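Local coordinates for protein prolyl-tRNA synthetase (Naegleria fowleri, PDB 6UYH) that probably attaches proline to its cognate tRNA in an ATP-dependent reaction, as a class II aminoacyl-tRNA synthetase, and is held here with halofuginone and an ATP analogue, at residues V29-D37 with F47-W55; D286-R294 with W350-R358. All coordinates share one frame; numbering follows the deposited sequence.

Contact 1: residues V29-D37 with F47-W55; sequences VITKSEFLD and FRPNCWFVW
The Phe35 ring lies flat against the first turn of helix 49-67, with Cys51 CA 3.7 Å from its centroid in a CH-pi contact over one face. Cys51 SG, anti to its own backbone N (chi1 166°), meets the same ring obliquely, and Val54 CG2 reaches Phe35 CZ at 3.9 Å. The amide of Asn50 stands steeply to the ring, and Asn50 CB touches Phe35 CE2.

One direct hydrogen bond joins the backbones, from Arg48 N to Phe35 O (2.9 Å), at the N-cap position of the helix. Three waters add bridges: one accepts from Arg48 NH1 and donates to Thr31 O and Leu36 O, another links Asn50 ND2 to Ser33 O, and the third links Asn50 N to Glu34 O.

The Arg48 chain, bent at chi3 (75°), lays its guanidinium over Glu34, carboxylate and guanidinium planes stacked within 10° of parallel. Glu34 OE1 lies 4.1 Å from Arg48 NH2, beyond a salt bridge; Glu34 OE2 makes its salt bridge with Arg353. Trp131 of the second subunit adds a cation-pi contact to Arg48.

Helix 22-32 ends in a Schellman motif at Glu34, strands 36-38 and 45-47 pair as a hairpin, and helix 274-283 packs on Phe35, Cys51 and Val54.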
# COMPACT_ATOMS: atom_id res chain seq x y z
N VAL A 29 -2.64 -13.21 -22.90
CA VAL A 29 -3.80 -12.91 -22.06
C VAL A 29 -3.49 -11.80 -21.06
O VAL A 29 -4.31 -10.89 -20.85
CB VAL A 29 -4.31 -14.19 -21.36
CG1 VAL A 29 -5.35 -13.84 -20.29
CG2 VAL A 29 -4.93 -15.15 -22.39
N ILE A 30 -2.32 -11.84 -20.41
CA ILE A 30 -2.07 -10.83 -19.38
C ILE A 30 -1.82 -9.45 -19.99
O ILE A 30 -2.13 -8.43 -19.36
CB ILE A 30 -0.91 -11.24 -18.45
CG1 ILE A 30 0.42 -11.25 -19.20
CG2 ILE A 30 -1.24 -12.57 -17.73
CD1 ILE A 30 1.59 -11.84 -18.39
N THR A 31 -1.29 -9.38 -21.22
CA THR A 31 -1.03 -8.08 -21.84
C THR A 31 -2.26 -7.53 -22.54
O THR A 31 -2.60 -6.35 -22.38
CB THR A 31 0.14 -8.16 -22.84
OG1 THR A 31 -0.12 -9.14 -23.85
CG2 THR A 31 1.45 -8.47 -22.11
N LYS A 32 -2.93 -8.36 -23.35
CA LYS A 32 -4.05 -7.85 -24.15
C LYS A 32 -5.28 -7.55 -23.30
O LYS A 32 -6.13 -6.76 -23.71
CB LYS A 32 -4.38 -8.85 -25.26
CG LYS A 32 -3.24 -8.99 -26.26
CD LYS A 32 -3.55 -10.00 -27.36
CE LYS A 32 -2.42 -10.03 -28.38
NZ LYS A 32 -2.68 -10.96 -29.51
N SER A 33 -5.39 -8.17 -22.13
CA SER A 33 -6.43 -7.81 -21.18
C SER A 33 -6.15 -6.51 -20.45
O SER A 33 -6.98 -6.10 -19.64
CB SER A 33 -6.60 -8.90 -20.14
OG SER A 33 -5.43 -9.00 -19.32
N GLU A 34 -5.00 -5.87 -20.71
CA GLU A 34 -4.54 -4.68 -19.98
C GLU A 34 -4.29 -4.97 -18.50
O GLU A 34 -4.41 -4.09 -17.65
CB GLU A 34 -5.51 -3.50 -20.16
CG GLU A 34 -5.69 -3.12 -21.63
CD GLU A 34 -6.54 -1.88 -21.85
OE1 GLU A 34 -6.91 -1.20 -20.86
OE2 GLU A 34 -6.83 -1.57 -23.02
N PHE A 35 -3.90 -6.20 -18.17
CA PHE A 35 -3.52 -6.49 -16.79
C PHE A 35 -2.08 -6.08 -16.51
O PHE A 35 -1.78 -5.48 -15.47
CB PHE A 35 -3.71 -7.98 -16.48
CG PHE A 35 -4.88 -8.27 -15.58
CD1 PHE A 35 -4.71 -9.06 -14.43
CD2 PHE A 35 -6.14 -7.75 -15.86
CE1 PHE A 35 -5.78 -9.32 -13.59
CE2 PHE A 35 -7.22 -8.00 -15.02
CZ PHE A 35 -7.04 -8.79 -13.89
N LEU A 36 -1.17 -6.38 -17.43
CA LEU A 36 0.25 -6.34 -17.14
C LEU A 36 1.00 -5.83 -18.36
O LEU A 36 0.58 -6.03 -19.50
CB LEU A 36 0.75 -7.74 -16.74
CG LEU A 36 2.22 -7.94 -16.38
CD1 LEU A 36 2.36 -9.05 -15.33
CD2 LEU A 36 3.03 -8.31 -17.62
N ASP A 37 2.12 -5.16 -18.11
CA ASP A 37 3.07 -4.91 -19.19
C ASP A 37 4.47 -5.34 -18.76
O ASP A 37 4.78 -5.39 -17.57
CB ASP A 37 3.10 -3.46 -19.62
CG ASP A 37 2.99 -3.32 -21.12
OD1 ASP A 37 3.40 -4.27 -21.84
OD2 ASP A 37 2.50 -2.28 -21.59
N PHE A 47 1.93 -3.42 -13.12
CA PHE A 47 0.57 -3.82 -12.76
C PHE A 47 -0.37 -2.69 -13.16
O PHE A 47 -0.38 -1.63 -12.52
CB PHE A 47 0.43 -4.11 -11.26
CG PHE A 47 1.19 -5.30 -10.76
CD1 PHE A 47 2.56 -5.41 -10.93
CD2 PHE A 47 0.54 -6.29 -10.05
CE1 PHE A 47 3.26 -6.51 -10.45
CE2 PHE A 47 1.24 -7.40 -9.55
CZ PHE A 47 2.59 -7.51 -9.76
N ARG A 48 -1.17 -2.92 -14.20
CA ARG A 48 -2.08 -1.90 -14.71
C ARG A 48 -3.37 -1.86 -13.88
O ARG A 48 -3.58 -2.73 -13.02
CB ARG A 48 -2.33 -2.18 -16.20
CG ARG A 48 -1.06 -2.05 -17.05
CD ARG A 48 -1.34 -2.32 -18.53
NE ARG A 48 -2.03 -1.19 -19.16
CZ ARG A 48 -2.32 -1.12 -20.45
NH1 ARG A 48 -2.00 -2.12 -21.26
NH2 ARG A 48 -2.94 -0.04 -20.94
N PRO A 49 -4.25 -0.87 -14.10
CA PRO A 49 -5.37 -0.67 -13.15
C PRO A 49 -6.24 -1.89 -12.89
O PRO A 49 -6.55 -2.18 -11.73
CB PRO A 49 -6.17 0.46 -13.82
CG PRO A 49 -5.13 1.27 -14.51
CD PRO A 49 -4.16 0.25 -15.06
N ASN A 50 -6.67 -2.60 -13.94
CA ASN A 50 -7.59 -3.72 -13.74
C ASN A 50 -6.92 -4.84 -12.97
O ASN A 50 -7.58 -5.62 -12.27
CB ASN A 50 -8.10 -4.24 -15.08
CG ASN A 50 -8.83 -3.18 -15.88
OD1 ASN A 50 -9.10 -2.08 -15.39
ND2 ASN A 50 -9.16 -3.52 -17.12
N CYS A 51 -5.60 -4.92 -13.08
CA CYS A 51 -4.82 -5.92 -12.38
C CYS A 51 -4.60 -5.53 -10.93
O CYS A 51 -4.83 -6.34 -10.02
CB CYS A 51 -3.50 -6.07 -13.11
SG CYS A 51 -2.26 -6.96 -12.19
N TRP A 52 -4.15 -4.30 -10.69
CA TRP A 52 -3.91 -3.85 -9.33
C TRP A 52 -5.20 -3.87 -8.52
O TRP A 52 -5.17 -4.12 -7.31
CB TRP A 52 -3.29 -2.45 -9.33
CG TRP A 52 -2.72 -2.04 -7.98
CD1 TRP A 52 -3.16 -1.04 -7.16
CD2 TRP A 52 -1.61 -2.65 -7.31
NE1 TRP A 52 -2.39 -0.99 -6.02
CE2 TRP A 52 -1.43 -1.96 -6.09
CE3 TRP A 52 -0.75 -3.71 -7.62
CZ2 TRP A 52 -0.42 -2.30 -5.18
CZ3 TRP A 52 0.26 -4.04 -6.72
CH2 TRP A 52 0.41 -3.33 -5.51
N PHE A 53 -6.34 -3.64 -9.17
CA PHE A 53 -7.63 -3.74 -8.50
C PHE A 53 -7.82 -5.09 -7.81
O PHE A 53 -8.39 -5.16 -6.71
CB PHE A 53 -8.77 -3.51 -9.49
CG PHE A 53 -10.14 -3.57 -8.86
CD1 PHE A 53 -10.71 -2.43 -8.32
CD2 PHE A 53 -10.85 -4.77 -8.78
CE1 PHE A 53 -11.96 -2.48 -7.73
CE2 PHE A 53 -12.10 -4.82 -8.18
CZ PHE A 53 -12.65 -3.68 -7.65
N VAL A 54 -7.36 -6.17 -8.44
CA VAL A 54 -7.48 -7.49 -7.82
C VAL A 54 -6.69 -7.53 -6.52
O VAL A 54 -7.18 -8.02 -5.49
CB VAL A 54 -7.01 -8.59 -8.79
CG1 VAL A 54 -7.11 -9.97 -8.10
CG2 VAL A 54 -7.86 -8.61 -10.04
N TRP A 55 -5.46 -7.03 -6.54
CA TRP A 55 -4.65 -7.07 -5.32
C TRP A 55 -5.23 -6.17 -4.24
O TRP A 55 -5.25 -6.54 -3.06
CB TRP A 55 -3.20 -6.70 -5.64
CG TRP A 55 -2.25 -6.89 -4.49
CD1 TRP A 55 -1.47 -5.92 -3.91
CD2 TRP A 55 -1.98 -8.11 -3.78
NE1 TRP A 55 -0.72 -6.48 -2.89
CE2 TRP A 55 -1.02 -7.81 -2.79
CE3 TRP A 55 -2.46 -9.42 -3.89
CZ2 TRP A 55 -0.53 -8.78 -1.90
CZ3 TRP A 55 -1.97 -10.39 -3.00
CH2 TRP A 55 -1.01 -10.06 -2.02
O HOH W 1 -0.92 -4.68 -21.04
O HOH W 2 -8.97 -6.49 -17.58
O HOH W 3 -5.96 -2.17 -16.65

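Contact 2: residues D286-R294 with W350-R358. With EDO (1,2-ethanediol), chain Q.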
# COMPACT_ATOMS: atom_id res chain seq x y z
N ASP A 286 -9.52 -19.23 -24.06
CA ASP A 286 -9.00 -18.82 -25.36
C ASP A 286 -9.59 -17.51 -25.85
O ASP A 286 -9.15 -16.99 -26.88
CB ASP A 286 -9.23 -19.92 -26.40
CG ASP A 286 -8.35 -21.14 -26.15
OD1 ASP A 286 -7.31 -21.00 -25.48
OD2 ASP A 286 -8.69 -22.23 -26.63
N LYS A 287 -10.57 -16.95 -25.14
CA LYS A 287 -11.06 -15.61 -25.42
C LYS A 287 -10.41 -14.56 -24.54
O LYS A 287 -10.62 -13.37 -24.77
CB LYS A 287 -12.59 -15.55 -25.26
CG LYS A 287 -13.37 -16.41 -26.24
CD LYS A 287 -14.85 -16.39 -25.91
CE LYS A 287 -15.65 -17.30 -26.84
NZ LYS A 287 -15.60 -16.83 -28.25
N GLY A 288 -9.62 -14.97 -23.55
CA GLY A 288 -8.90 -14.02 -22.72
C GLY A 288 -9.14 -14.21 -21.24
O GLY A 288 -9.28 -15.33 -20.75
N MET A 289 -9.18 -13.10 -20.51
CA MET A 289 -9.34 -13.12 -19.06
C MET A 289 -10.74 -13.60 -18.68
O MET A 289 -11.72 -13.35 -19.39
CB MET A 289 -9.09 -11.72 -18.51
CG MET A 289 -9.08 -11.62 -17.00
SD MET A 289 -7.62 -12.37 -16.27
CE MET A 289 -6.32 -11.35 -16.95
N VAL A 290 -10.84 -14.28 -17.53
CA VAL A 290 -12.13 -14.64 -16.93
C VAL A 290 -12.04 -14.26 -15.46
O VAL A 290 -11.38 -14.95 -14.68
CB VAL A 290 -12.47 -16.13 -17.10
CG1 VAL A 290 -13.85 -16.42 -16.50
CG2 VAL A 290 -12.46 -16.54 -18.58
N LEU A 291 -12.71 -13.15 -15.07
CA LEU A 291 -12.50 -12.61 -13.73
C LEU A 291 -13.53 -13.16 -12.75
O LEU A 291 -14.74 -13.04 -12.99
CB LEU A 291 -12.58 -11.09 -13.74
CG LEU A 291 -11.45 -10.38 -14.48
CD1 LEU A 291 -11.82 -8.93 -14.82
CD2 LEU A 291 -10.18 -10.44 -13.65
N PRO A 292 -13.11 -13.73 -11.62
CA PRO A 292 -14.06 -14.03 -10.55
C PRO A 292 -14.77 -12.76 -10.12
O PRO A 292 -14.12 -11.72 -9.94
CB PRO A 292 -13.16 -14.57 -9.42
CG PRO A 292 -11.85 -14.92 -10.07
CD PRO A 292 -11.72 -13.95 -11.21
N PRO A 293 -16.09 -12.79 -10.00
CA PRO A 293 -16.85 -11.54 -9.78
C PRO A 293 -16.38 -10.69 -8.60
O PRO A 293 -16.46 -9.46 -8.68
CB PRO A 293 -18.28 -12.04 -9.58
CG PRO A 293 -18.35 -13.29 -10.42
CD PRO A 293 -16.98 -13.93 -10.32
N ARG A 294 -15.89 -11.30 -7.52
CA ARG A 294 -15.55 -10.50 -6.35
C ARG A 294 -14.25 -9.73 -6.50
O ARG A 294 -13.97 -8.85 -5.67
CB ARG A 294 -15.52 -11.39 -5.11
CG ARG A 294 -16.94 -11.82 -4.71
CD ARG A 294 -16.99 -13.13 -3.93
NE ARG A 294 -18.30 -13.78 -4.06
CZ ARG A 294 -18.59 -14.98 -3.58
NH1 ARG A 294 -17.66 -15.69 -2.94
NH2 ARG A 294 -19.81 -15.49 -3.75
N TRP A 350 -14.90 -6.62 -23.98
CA TRP A 350 -15.06 -6.86 -22.56
C TRP A 350 -14.84 -8.32 -22.19
O TRP A 350 -14.44 -8.61 -21.05
CB TRP A 350 -16.45 -6.41 -22.11
CG TRP A 350 -16.67 -4.94 -22.31
CD1 TRP A 350 -17.45 -4.35 -23.26
CD2 TRP A 350 -16.06 -3.87 -21.58
NE1 TRP A 350 -17.39 -2.98 -23.15
CE2 TRP A 350 -16.54 -2.66 -22.13
CE3 TRP A 350 -15.17 -3.81 -20.50
CZ2 TRP A 350 -16.16 -1.41 -21.64
CZ3 TRP A 350 -14.79 -2.56 -20.01
CH2 TRP A 350 -15.29 -1.38 -20.59
N GLU A 351 -15.07 -9.26 -23.12
CA GLU A 351 -14.71 -10.65 -22.85
C GLU A 351 -13.20 -10.79 -22.70
O GLU A 351 -12.72 -11.49 -21.79
CB GLU A 351 -15.22 -11.57 -23.97
CG GLU A 351 -16.72 -11.83 -23.91
CD GLU A 351 -17.25 -12.54 -25.15
OE1 GLU A 351 -16.46 -12.75 -26.10
OE2 GLU A 351 -18.45 -12.89 -25.17
N LEU A 352 -12.43 -10.13 -23.57
CA LEU A 352 -10.97 -10.14 -23.47
C LEU A 352 -10.50 -9.65 -22.11
O LEU A 352 -9.54 -10.18 -21.54
CB LEU A 352 -10.39 -9.27 -24.59
CG LEU A 352 -8.88 -9.06 -24.66
CD1 LEU A 352 -8.16 -10.41 -24.74
CD2 LEU A 352 -8.52 -8.17 -25.85
N ARG A 353 -11.16 -8.63 -21.58
CA ARG A 353 -10.73 -8.03 -20.32
C ARG A 353 -11.32 -8.74 -19.10
O ARG A 353 -10.93 -8.42 -17.97
CB ARG A 353 -11.09 -6.54 -20.33
CG ARG A 353 -10.24 -5.78 -21.34
CD ARG A 353 -10.82 -4.43 -21.73
NE ARG A 353 -9.87 -3.64 -22.52
CZ ARG A 353 -9.60 -3.84 -23.81
NH1 ARG A 353 -10.20 -4.81 -24.48
NH2 ARG A 353 -8.71 -3.07 -24.43
N GLY A 354 -12.23 -9.69 -19.30
CA GLY A 354 -12.61 -10.60 -18.24
C GLY A 354 -13.92 -10.31 -17.55
O GLY A 354 -14.23 -10.98 -16.56
N VAL A 355 -14.70 -9.35 -18.04
CA VAL A 355 -15.92 -8.95 -17.32
C VAL A 355 -16.85 -10.15 -17.17
O VAL A 355 -17.18 -10.81 -18.17
CB VAL A 355 -16.62 -7.79 -18.04
CG1 VAL A 355 -17.94 -7.48 -17.37
CG2 VAL A 355 -15.71 -6.55 -18.04
N PRO A 356 -17.28 -10.50 -15.95
CA PRO A 356 -18.02 -11.77 -15.79
C PRO A 356 -19.44 -11.76 -16.36
O PRO A 356 -19.91 -12.83 -16.78
CB PRO A 356 -18.02 -11.98 -14.26
CG PRO A 356 -17.59 -10.68 -13.66
CD PRO A 356 -16.74 -9.99 -14.69
N LEU A 357 -20.13 -10.63 -16.41
CA LEU A 357 -21.52 -10.65 -16.86
C LEU A 357 -21.77 -9.50 -17.82
O LEU A 357 -21.38 -8.36 -17.55
CB LEU A 357 -22.48 -10.57 -15.68
CG LEU A 357 -23.98 -10.64 -15.99
CD1 LEU A 357 -24.38 -11.99 -16.61
CD2 LEU A 357 -24.78 -10.37 -14.73
N ARG A 358 -22.43 -9.80 -18.93
CA ARG A 358 -22.83 -8.80 -19.91
C ARG A 358 -24.35 -8.76 -20.00
O ARG A 358 -25.01 -9.81 -20.03
CB ARG A 358 -22.24 -9.12 -21.29
CG ARG A 358 -22.74 -8.25 -22.43
CD ARG A 358 -21.99 -8.55 -23.72
NE ARG A 358 -22.47 -9.74 -24.41
CZ ARG A 358 -21.71 -10.77 -24.79
NH1 ARG A 358 -20.41 -10.77 -24.53
NH2 ARG A 358 -22.26 -11.80 -25.42
C1 EDO Q . -20.43 -10.94 -5.98
O1 EDO Q . -20.54 -11.74 -4.79
C2 EDO Q . -21.78 -10.29 -6.24
O2 EDO Q . -22.27 -9.69 -5.04
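Leu291 and Met289 straddle the turn at Gly354, each sending its side chain to the backbone that ends helix 343-353. Leu291 CB lies 3.3 Å from Gly354 O; with CG anti to the carbonyl carbon (chi1 -68°) and chi2 at 162°, Leu291 CD1 is carried to 3.3 Å from Arg353 O. Met289 starts the other way, CG anti to the backbone N, and in the conformer given here bends at chi2 and chi3; Met289 CB lies 3.4 Å from Leu352 O, while the thioether end turns off toward Ser33, Phe35 and Ile280. Their backbones are gripped too: Leu291 N donates to Gly354 O (3.0 Å) and Met289 N to Leu352 O (3.1 Å).

Gly354 closes the helix as a Schellman motif with positive phi, and its CA packs against Met289 O in a CA-H...O contact of 3.1 Å. The turn leads into strand 357-361, the central strand of the five-stranded sheet of the anticodon-binding domain, and the linker after helix 274-283 is bonded to the chain just before it.

Pro293 and Pro356 slide past each other in opposite directions, Pro293 CG 4.1 Å from Pro356 CB. At the more exposed end Lys287 lies beside Glu351, both pointing the same way, with Lys287 CD near Glu351 OE1. The carboxylate is instead paired through Glu351 OE2 with Arg358 NH1 (3.0 Å), which meets it from above the carboxylate plane but keeps the oxygen within its own guanidinium plane.

Both contacts are largely buried and stand side by side, their centres 12 Å apart, but they hold different elements: contact 1 joins the end of helix 22-32 and its hairpin to helix 49-67, contact 2 the linker after helix 274-283 to the anticodon-binding domain. A salt bridge from Glu34 OE2 to Arg353 NH2 (2.8 Å) ties them, and Ser33 packs on Met289 and Leu352. Contact 1 relies on an aromatic face, waters and a stacked charge pair, and also meets the second subunit; contact 2, untouched by that subunit, depends more on backbone bonds, glycine and aliphatic or proline packing. Each has a helix ending in a Schellman motif.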